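Local coordinates for multicopper oxidase (Uncultured bacterium, PDB 4E9X), which probably couples the one-electron oxidation of substrates to the reduction of dioxygen to water at its copper centres, as other multicopper oxidases do, at residues Gly30-His38 against Phe295-Gln303. Residues are numbered along the deposited sequence; the frame is centred on the assembly and turned at random.
Sequences GQVPGPLIH and FFYSESLKQ
The phenol OH of Tyr297 donates a short 2.6 Å hydrogen bond to Gly34 O, arriving from above the carbonyl plane, while Gly34 O sits at the edge of the tyrosine ring, in its plane. Gln31 NE2 stands 2.9 Å from the same OH, its amide turned only 15° from the ring plane. Donation from NE2 to Pro33 O holds that amide beside the buried hydroxyl; Gln31 OE1 is taken by the backbone of His310. Leu36 CB sits almost over the centre of one ring face, a CH-pi contact 3.7 Å from the centroid. A phenylalanine in place of Tyr297 would probably keep that CH-pi contact but leave Gly34 O without the hydroxyl that donates to it. With CG anti to the backbone N (chi1 167°), Leu36 sends CD2 to Ser300 CB and, at 3.8 Å, to Leu301 CD2. That methyl of Leu301 also lies over one face of His38, off-centre. His38 NE2 is bonded to Asp125, and at ND1 a water 2.6 Å away donates to Ser300 O. Strand 36-40 is so tied to the loop leading from strand 270-275 to its sheet partner 306-308, where the chain returns from the second cupredoxin-like domain to the first in this two-domain multicopper oxidase.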
ATOM      1  N   GLY A  30      -5.819 -26.999  15.388  1.00 11.40           N
ATOM      2  CA  GLY A  30      -5.026 -26.635  16.538  1.00 12.20           C
ATOM      3  C   GLY A  30      -3.676 -26.027  16.204  1.00 11.03           C
ATOM      4  O   GLY A  30      -2.762 -26.064  17.010  1.00 11.36           O
ATOM      5  N   GLN A  31      -3.547 -25.397  15.009  1.00 10.47           N
ATOM      6  CA  GLN A  31      -2.244 -24.815  14.668  1.00  9.19           C
ATOM      7  C   GLN A  31      -2.486 -23.490  13.917  1.00  9.15           C
ATOM      8  O   GLN A  31      -3.552 -23.308  13.307  1.00  9.55           O
ATOM      9  CB  GLN A  31      -1.422 -25.763  13.795  1.00  9.58           C
ATOM     10  CG  GLN A  31      -2.156 -26.267  12.523  1.00  9.02           C
ATOM     11  CD  GLN A  31      -1.173 -27.032  11.645  1.00  9.06           C
ATOM     12  OE1 GLN A  31      -0.890 -28.212  11.909  1.00  9.97           O
ATOM     13  NE2 GLN A  31      -0.666 -26.379  10.614  1.00  9.32           N
ATOM     14  N   VAL A  32      -1.463 -22.618  13.945  1.00  8.84           N
ATOM     15  CA  VAL A  32      -1.460 -21.369  13.198  1.00  9.67           C
ATOM     16  C   VAL A  32      -0.067 -21.233  12.564  1.00  8.79           C
ATOM     17  O   VAL A  32       0.890 -21.270  13.361  1.00  9.75           O
ATOM     18  CB  VAL A  32      -1.757 -20.128  14.006  1.00  9.21           C
ATOM     19  CG1 VAL A  32      -1.800 -18.920  13.071  1.00  9.13           C
ATOM     20  CG2 VAL A  32      -3.119 -20.287  14.753  1.00 10.14           C
ATOM     21  N   PRO A  33       0.131 -21.108  11.254  1.00  8.89           N
ATOM     22  CA  PRO A  33      -0.874 -21.209  10.196  1.00  9.25           C
ATOM     23  C   PRO A  33      -1.625 -22.559  10.237  1.00  8.99           C
ATOM     24  O   PRO A  33      -1.139 -23.555  10.813  1.00  8.75           O
ATOM     25  CB  PRO A  33      -0.001 -21.235   8.947  1.00 10.29           C
ATOM     26  CG  PRO A  33       1.292 -20.531   9.302  1.00  9.75           C
ATOM     27  CD  PRO A  33       1.507 -20.873  10.751  1.00  8.98           C
ATOM     28  N   GLY A  34      -2.825 -22.544   9.699  1.00  9.16           N
ATOM     29  CA  GLY A  34      -3.600 -23.762   9.550  1.00  9.15           C
ATOM     30  C   GLY A  34      -2.855 -24.734   8.628  1.00  8.48           C
ATOM     31  O   GLY A  34      -1.842 -24.420   7.974  1.00  8.54           O
ATOM     32  N   PRO A  35      -3.375 -25.969   8.544  1.00  8.69           N
ATOM     33  CA  PRO A  35      -2.783 -27.006   7.673  1.00  9.35           C
ATOM     34  C   PRO A  35      -2.671 -26.555   6.225  1.00  8.60           C
ATOM     35  O   PRO A  35      -3.498 -25.818   5.671  1.00  8.90           O
ATOM     36  CB  PRO A  35      -3.757 -28.179   7.800  1.00  9.93           C
ATOM     37  CG  PRO A  35      -4.379 -27.937   9.141  1.00 15.20           C
ATOM     38  CD  PRO A  35      -4.597 -26.442   9.256  1.00  9.79           C
ATOM     39  N   LEU A  36      -1.579 -27.007   5.603  1.00  7.87           N
ATOM     40  CA  LEU A  36      -1.436 -26.812   4.182  1.00  8.34           C
ATOM     41  C   LEU A  36      -2.381 -27.752   3.434  1.00  8.70           C
ATOM     42  O   LEU A  36      -2.383 -28.976   3.667  1.00  9.77           O
ATOM     43  CB  LEU A  36       0.008 -27.176   3.756  1.00  9.62           C
ATOM     44  CG  LEU A  36       0.262 -27.339   2.243  1.00  9.05           C
ATOM     45  CD1 LEU A  36       0.100 -26.022   1.474  1.00 10.69           C
ATOM     46  CD2 LEU A  36       1.702 -27.866   2.045  1.00  9.90           C
ATOM     47  N   ILE A  37      -3.142 -27.241   2.473  1.00  8.69           N
ATOM     48  CA  ILE A  37      -3.941 -28.059   1.558  1.00  8.40           C
ATOM     49  C   ILE A  37      -3.306 -27.882   0.190  1.00  9.12           C
ATOM     50  O   ILE A  37      -3.169 -26.758  -0.291  1.00  9.89           O
ATOM     51  CB  ILE A  37      -5.438 -27.663   1.596  1.00  9.68           C
ATOM     52  CG1 ILE A  37      -6.028 -27.803   2.977  1.00 12.14           C
ATOM     53  CG2 ILE A  37      -6.177 -28.462   0.523  1.00 11.49           C
ATOM     54  CD1 ILE A  37      -7.457 -27.233   3.109  1.00 12.73           C
ATOM     55  N   HIS A  38      -2.889 -28.962  -0.415  1.00  9.16           N
ATOM     56  CA  HIS A  38      -2.137 -28.931  -1.673  1.00  9.08           C
ATOM     57  C   HIS A  38      -2.827 -29.898  -2.619  1.00  9.17           C
ATOM     58  O   HIS A  38      -2.861 -31.106  -2.367  1.00 10.65           O
ATOM     59  CB  HIS A  38      -0.668 -29.301  -1.400  1.00 10.14           C
ATOM     60  CG  HIS A  38       0.229 -29.043  -2.551  1.00 10.43           C
ATOM     61  ND1 HIS A  38       1.562 -29.446  -2.571  1.00 11.52           N
ATOM     62  CD2 HIS A  38       0.060 -28.372  -3.733  1.00 11.10           C
ATOM     63  CE1 HIS A  38       2.120 -29.030  -3.709  1.00 12.18           C
ATOM     64  NE2 HIS A  38       1.264 -28.406  -4.434  1.00 11.97           N
ATOM     65  N   PHE A 295       9.307 -24.712   8.648  1.00  8.19           N
ATOM     66  CA  PHE A 295       8.714 -23.463   9.127  1.00  8.04           C
ATOM     67  C   PHE A 295       8.018 -22.702   8.006  1.00  8.45           C
ATOM     68  O   PHE A 295       7.118 -21.922   8.286  1.00  8.37           O
ATOM     69  CB  PHE A 295       9.823 -22.610   9.752  1.00  9.25           C
ATOM     70  CG  PHE A 295       9.267 -21.270  10.287  1.00  8.42           C
ATOM     71  CD1 PHE A 295       8.551 -21.199  11.461  1.00  9.47           C
ATOM     72  CD2 PHE A 295       9.469 -20.112   9.545  1.00  8.50           C
ATOM     73  CE1 PHE A 295       8.026 -19.974  11.907  1.00  9.64           C
ATOM     74  CE2 PHE A 295       8.962 -18.897   9.959  1.00  8.69           C
ATOM     75  CZ  PHE A 295       8.242 -18.835  11.137  1.00  9.62           C
ATOM     76  N   PHE A 296       8.443 -22.898   6.760  1.00  8.02           N
ATOM     77  CA  PHE A 296       7.785 -22.273   5.614  1.00  8.03           C
ATOM     78  C   PHE A 296       7.066 -23.296   4.758  1.00  7.47           C
ATOM     79  O   PHE A 296       6.779 -23.050   3.584  1.00  7.97           O
ATOM     80  CB  PHE A 296       8.816 -21.509   4.738  1.00  8.88           C
ATOM     81  CG  PHE A 296       9.625 -20.475   5.489  1.00  8.07           C
ATOM     82  CD1 PHE A 296       9.052 -19.241   5.802  1.00  9.11           C
ATOM     83  CD2 PHE A 296      10.941 -20.719   5.897  1.00  9.24           C
ATOM     84  CE1 PHE A 296       9.781 -18.259   6.460  1.00  8.44           C
ATOM     85  CE2 PHE A 296      11.680 -19.714   6.556  1.00  9.03           C
ATOM     86  CZ  PHE A 296      11.097 -18.495   6.860  1.00  9.69           C
ATOM     87  N   TYR A 297       6.724 -24.456   5.378  1.00  8.16           N
ATOM     88  CA  TYR A 297       5.995 -25.535   4.687  1.00  8.26           C
ATOM     89  C   TYR A 297       6.797 -26.146   3.555  1.00  8.42           C
ATOM     90  O   TYR A 297       6.282 -26.903   2.730  1.00  9.18           O
ATOM     91  CB  TYR A 297       4.595 -25.120   4.234  1.00  8.88           C
ATOM     92  CG  TYR A 297       3.486 -25.345   5.221  1.00  8.18           C
ATOM     93  CD1 TYR A 297       3.324 -26.538   5.904  1.00  8.60           C
ATOM     94  CD2 TYR A 297       2.532 -24.344   5.421  1.00  8.11           C
ATOM     95  CE1 TYR A 297       2.265 -26.741   6.819  1.00  8.75           C
ATOM     96  CE2 TYR A 297       1.481 -24.516   6.318  1.00  8.37           C
ATOM     97  CZ  TYR A 297       1.349 -25.711   7.004  1.00  8.60           C
ATOM     98  OH  TYR A 297       0.329 -25.930   7.907  1.00  9.19           O
ATOM     99  N   SER A 298       8.134 -25.912   3.481  1.00  8.81           N
ATOM    100  CA  SER A 298       8.867 -26.372   2.280  1.00  9.10           C
ATOM    101  C   SER A 298       8.998 -27.871   2.216  1.00  8.79           C
ATOM    102  O   SER A 298       9.081 -28.407   1.149  1.00 10.22           O
ATOM    103  CB  SER A 298      10.282 -25.769   2.292  1.00  9.47           C
ATOM    104  OG  SER A 298      10.235 -24.357   2.208  1.00 10.67           O
ATOM    105  N   GLU A 299       9.011 -28.538   3.379  1.00  9.38           N
ATOM    106  CA  GLU A 299       9.063 -30.020   3.310  1.00 10.25           C
ATOM    107  C   GLU A 299       7.678 -30.554   2.967  1.00  9.74           C
ATOM    108  O   GLU A 299       7.528 -31.410   2.080  1.00 11.47           O
ATOM    109  CB  GLU A 299       9.590 -30.600   4.627  1.00 10.19           C
ATOM    110  CG  GLU A 299      11.055 -30.182   4.847  1.00 12.84           C
ATOM    111  CD  GLU A 299      11.969 -30.584   3.687  1.00 17.70           C
ATOM    112  OE1 GLU A 299      11.903 -31.661   3.032  1.00 19.89           O
ATOM    113  OE2 GLU A 299      12.847 -29.778   3.329  1.00 25.54           O
ATOM    114  N   SER A 300       6.627 -30.045   3.609  1.00  9.24           N
ATOM    115  CA  SER A 300       5.273 -30.522   3.265  1.00  9.92           C
ATOM    116  C   SER A 300       4.960 -30.308   1.789  1.00 10.16           C
ATOM    117  O   SER A 300       4.257 -31.171   1.239  1.00 11.27           O
ATOM    118  CB  SER A 300       4.210 -29.755   4.071  1.00 10.61           C
ATOM    119  OG  SER A 300       4.410 -29.929   5.465  1.00 10.33           O
ATOM    120  N   LEU A 301       5.432 -29.200   1.210  1.00 10.74           N
ATOM    121  CA  LEU A 301       5.136 -28.919  -0.190  1.00 10.94           C
ATOM    122  C   LEU A 301       5.735 -29.956  -1.118  1.00 12.84           C
ATOM    123  O   LEU A 301       5.260 -30.021  -2.266  1.00 15.78           O
ATOM    124  CB  LEU A 301       5.633 -27.510  -0.555  1.00 10.44           C
ATOM    125  CG  LEU A 301       4.683 -26.439  -0.045  1.00  9.60           C
ATOM    126  CD1 LEU A 301       5.346 -25.075   0.006  1.00 10.52           C
ATOM    127  CD2 LEU A 301       3.447 -26.305  -0.964  1.00 11.73           C
ATOM    128  N   LYS A 302       6.716 -30.758  -0.703  1.00 11.97           N
ATOM    129  CA  LYS A 302       7.333 -31.793  -1.527  1.00 14.57           C
ATOM    130  C   LYS A 302       6.670 -33.138  -1.347  1.00 13.35           C
ATOM    131  O   LYS A 302       7.068 -34.100  -2.053  1.00 16.07           O
ATOM    132  CB  LYS A 302       8.801 -31.976  -1.064  1.00 15.13           C
ATOM    133  CG  LYS A 302       9.646 -30.758  -1.338  1.00 22.98           C
ATOM    134  CD  LYS A 302      11.087 -31.271  -1.302  1.00 31.48           C
ATOM    135  CE  LYS A 302      11.634 -30.912   0.058  1.00 32.62           C
ATOM    136  NZ  LYS A 302      12.756 -29.937  -0.215  1.00 49.97           N
ATOM    137  N   GLN A 303       5.711 -33.235  -0.398  1.00 12.82           N
ATOM    138  CA  GLN A 303       5.252 -34.585  -0.021  1.00 14.76           C
ATOM    139  C   GLN A 303       3.981 -35.036  -0.697  1.00 15.99           C
ATOM    140  O   GLN A 303       3.352 -35.968  -0.190  1.00 18.18           O
ATOM    141  CB  GLN A 303       5.117 -34.590   1.525  1.00 15.29           C
ATOM    142  CG  GLN A 303       6.497 -34.500   2.205  1.00 16.60           C
ATOM    143  CD  GLN A 303       6.449 -34.256   3.692  1.00 17.64           C
ATOM    144  OE1 GLN A 303       5.343 -34.190   4.230  1.00 18.70           O
ATOM    145  NE2 GLN A 303       7.612 -34.121   4.341  1.00 20.36           N
TER
HETATM  146  O   HOH W   1       2.343 -31.058  -0.679  1.00 13.85           O